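Side-chain contact in putative 2,3,4,5-tetrahydropyridine-2-carboxylate N- succinyltransferase (Campylobacter jejuni, PDB 2RIJ), which probably transfers the succinyl group of succinyl-CoA to tetrahydrodipicolinate, the first step of the succinylase route to lysine: residues I307-N312 with L360-D365. Numbering follows the deposited sequence.
Sequences IPLGDN and LHFRQD
The ring of Phe362 packs into the interior of the left-handed parallel beta-helix, the fold of the hexapeptide-repeat acyltransferases, and there meets the methyl ends of Leu309 and Ile307. Leu309 makes the closer approach: its CD2 lies 3.7 Å from Phe362 CE2, the leucine side chain running aslant to the phenylalanine. Ile307 and Phe362 extend toward each other from opposite directions, and Ile307 CD1 stands 4.1 Å from Phe362 CZ. Both methyls therefore press on neighbouring atoms at the far end of the ring, each at a slant to its plane. The reach of Ile307 follows from its torsions: CG1 lies between the backbone N and the carbonyl carbon (chi1 61°), and an extended chi2 of 169° carries CD1 inward. The side-chain contact is apolar, and Ile307, Leu309 and Phe362 are all buried. Val315 of strand 314-315 and Val321 of strand 320-321 also touch Phe362, while Phe327 packs edge-to-face with its ring.

The segment 307-312 belongs to the loop between strands 304-305 and 314-315, and strand 360-364 lies beside 314-315, so the packing round Phe362 joins a coil of the beta-helix to the C-terminal strands. The other face of strand 360-364 carries His361, whose NE2 hydrogen-bonds Asp316 OD1, and Arg363; Arg363 and Asp316 both belong to the predicted succinyl-CoA site. Arg363 folds across the imidazole, its CD 4.1 Å above the plane over the centre of the His361 ring. Farther along the loop, Asn312 O accepts a hydrogen bond from Asn376 ND2.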
loop_
_atom_site.group_PDB
_atom_site.type_symbol
_atom_site.label_atom_id
_atom_site.label_comp_id
_atom_site.label_asym_id
_atom_site.label_seq_id
_atom_site.Cartn_x
_atom_site.Cartn_y
_atom_site.Cartn_z
ATOM N N ILE A 307 17.555 18.116 2.884
ATOM C CA ILE A 307 17.514 19.047 1.754
ATOM C C ILE A 307 17.262 20.483 2.224
ATOM O O ILE A 307 16.701 20.688 3.291
ATOM C CB ILE A 307 16.380 18.672 0.717
ATOM C CG1 ILE A 307 14.978 18.720 1.349
ATOM C CG2 ILE A 307 16.657 17.237 0.106
ATOM C CD1 ILE A 307 13.837 18.632 0.380
ATOM N N PRO A 308 17.682 21.465 1.433
ATOM C CA PRO A 308 17.279 22.836 1.666
ATOM C C PRO A 308 15.755 22.980 1.612
ATOM O O PRO A 308 15.111 22.343 0.773
ATOM C CB PRO A 308 17.957 23.605 0.528
ATOM C CG PRO A 308 19.052 22.705 0.044
ATOM C CD PRO A 308 18.553 21.340 0.260
ATOM N N LEU A 309 15.192 23.755 2.535
ATOM C CA LEU A 309 13.773 24.052 2.549
ATOM C C LEU A 309 13.602 25.559 2.423
ATOM O O LEU A 309 14.377 26.332 2.981
ATOM C CB LEU A 309 13.168 23.577 3.871
ATOM C CG LEU A 309 13.211 22.116 4.286
ATOM C CD1 LEU A 309 12.632 21.898 5.687
ATOM C CD2 LEU A 309 12.435 21.213 3.266
ATOM N N GLY A 310 12.574 26.000 1.701
ATOM C CA GLY A 310 12.219 27.410 1.665
ATOM C C GLY A 310 11.484 27.818 2.926
ATOM O O GLY A 310 11.617 27.194 3.991
ATOM N N ASP A 311 10.716 28.878 2.834
ATOM C CA ASP A 311 9.989 29.380 3.972
ATOM C C ASP A 311 8.697 28.638 4.213
ATOM O O ASP A 311 8.081 28.124 3.306
ATOM C CB ASP A 311 9.637 30.838 3.775
ATOM C CG ASP A 311 10.850 31.729 3.612
ATOM O OD1 ASP A 311 11.956 31.459 4.109
ATOM O OD2 ASP A 311 10.680 32.745 2.937
ATOM N N ASN A 312 8.264 28.635 5.459
ATOM C CA ASN A 312 7.007 28.025 5.841
ATOM C C ASN A 312 6.818 26.561 5.496
ATOM O O ASN A 312 5.692 26.137 5.134
ATOM C CB ASN A 312 5.869 28.824 5.217
ATOM C CG ASN A 312 5.959 30.313 5.529
ATOM O OD1 ASN A 312 6.075 31.132 4.637
ATOM N ND2 ASN A 312 5.876 30.647 6.790
ATOM N N LEU A 360 5.977 23.822 1.705
ATOM C CA LEU A 360 5.907 22.371 1.624
ATOM C C LEU A 360 5.564 21.752 2.977
ATOM O O LEU A 360 6.007 22.188 4.037
ATOM C CB LEU A 360 7.226 21.751 1.144
ATOM C CG LEU A 360 7.813 22.214 -0.205
ATOM C CD1 LEU A 360 9.063 21.385 -0.533
ATOM C CD2 LEU A 360 6.805 22.026 -1.311
ATOM N N HIS A 361 4.790 20.699 2.902
ATOM C CA HIS A 361 4.443 19.914 4.074
ATOM C C HIS A 361 4.759 18.476 3.774
ATOM O O HIS A 361 4.072 17.822 2.979
ATOM C CB HIS A 361 2.989 20.117 4.465
ATOM C CG HIS A 361 2.602 19.433 5.741
ATOM N ND1 HIS A 361 1.363 19.597 6.312
ATOM C CD2 HIS A 361 3.306 18.639 6.588
ATOM C CE1 HIS A 361 1.305 18.892 7.432
ATOM N NE2 HIS A 361 2.483 18.330 7.639
ATOM N N PHE A 362 5.817 17.972 4.408
ATOM C CA PHE A 362 6.235 16.588 4.258
ATOM C C PHE A 362 5.581 15.750 5.373
ATOM O O PHE A 362 5.689 16.038 6.566
ATOM C CB PHE A 362 7.767 16.415 4.301
ATOM C CG PHE A 362 8.500 17.101 3.159
ATOM C CD1 PHE A 362 8.669 16.447 1.956
ATOM C CD2 PHE A 362 8.985 18.406 3.282
ATOM C CE1 PHE A 362 9.331 17.057 0.898
ATOM C CE2 PHE A 362 9.668 19.007 2.220
ATOM C CZ PHE A 362 9.836 18.332 1.052
ATOM N N ARG A 363 4.864 14.739 4.941
ATOM C CA ARG A 363 4.084 13.873 5.844
ATOM C C ARG A 363 3.998 12.476 5.284
ATOM O O ARG A 363 4.378 12.229 4.142
ATOM C CB ARG A 363 2.716 14.481 6.087
ATOM C CG ARG A 363 1.916 14.827 4.860
ATOM C CD ARG A 363 0.593 15.439 5.322
ATOM N NE ARG A 363 -0.258 15.845 4.202
ATOM C CZ ARG A 363 -0.986 15.000 3.473
ATOM N NH1 ARG A 363 -0.972 13.686 3.722
ATOM N NH2 ARG A 363 -1.747 15.479 2.487
ATOM N N GLN A 364 3.615 11.529 6.134
ATOM C CA GLN A 364 3.328 10.174 5.692
ATOM C C GLN A 364 1.831 9.912 5.686
ATOM O O GLN A 364 1.119 10.307 6.612
ATOM C CB GLN A 364 4.000 9.129 6.588
ATOM C CG GLN A 364 3.905 7.707 5.993
ATOM C CD GLN A 364 5.040 6.749 6.427
ATOM O OE1 GLN A 364 5.771 7.025 7.371
ATOM N NE2 GLN A 364 5.178 5.626 5.714
ATOM N N ASP A 365 1.339 9.268 4.626
ATOM C CA ASP A 365 -0.049 8.830 4.605
ATOM C C ASP A 365 -0.146 7.609 5.509
ATOM O O ASP A 365 0.493 6.609 5.279
ATOM C CB ASP A 365 -0.499 8.525 3.189
ATOM C CG ASP A 365 -2.001 8.197 3.098
ATOM O OD1 ASP A 365 -2.505 7.299 3.799
ATOM O OD2 ASP A 365 -2.668 8.828 2.300
#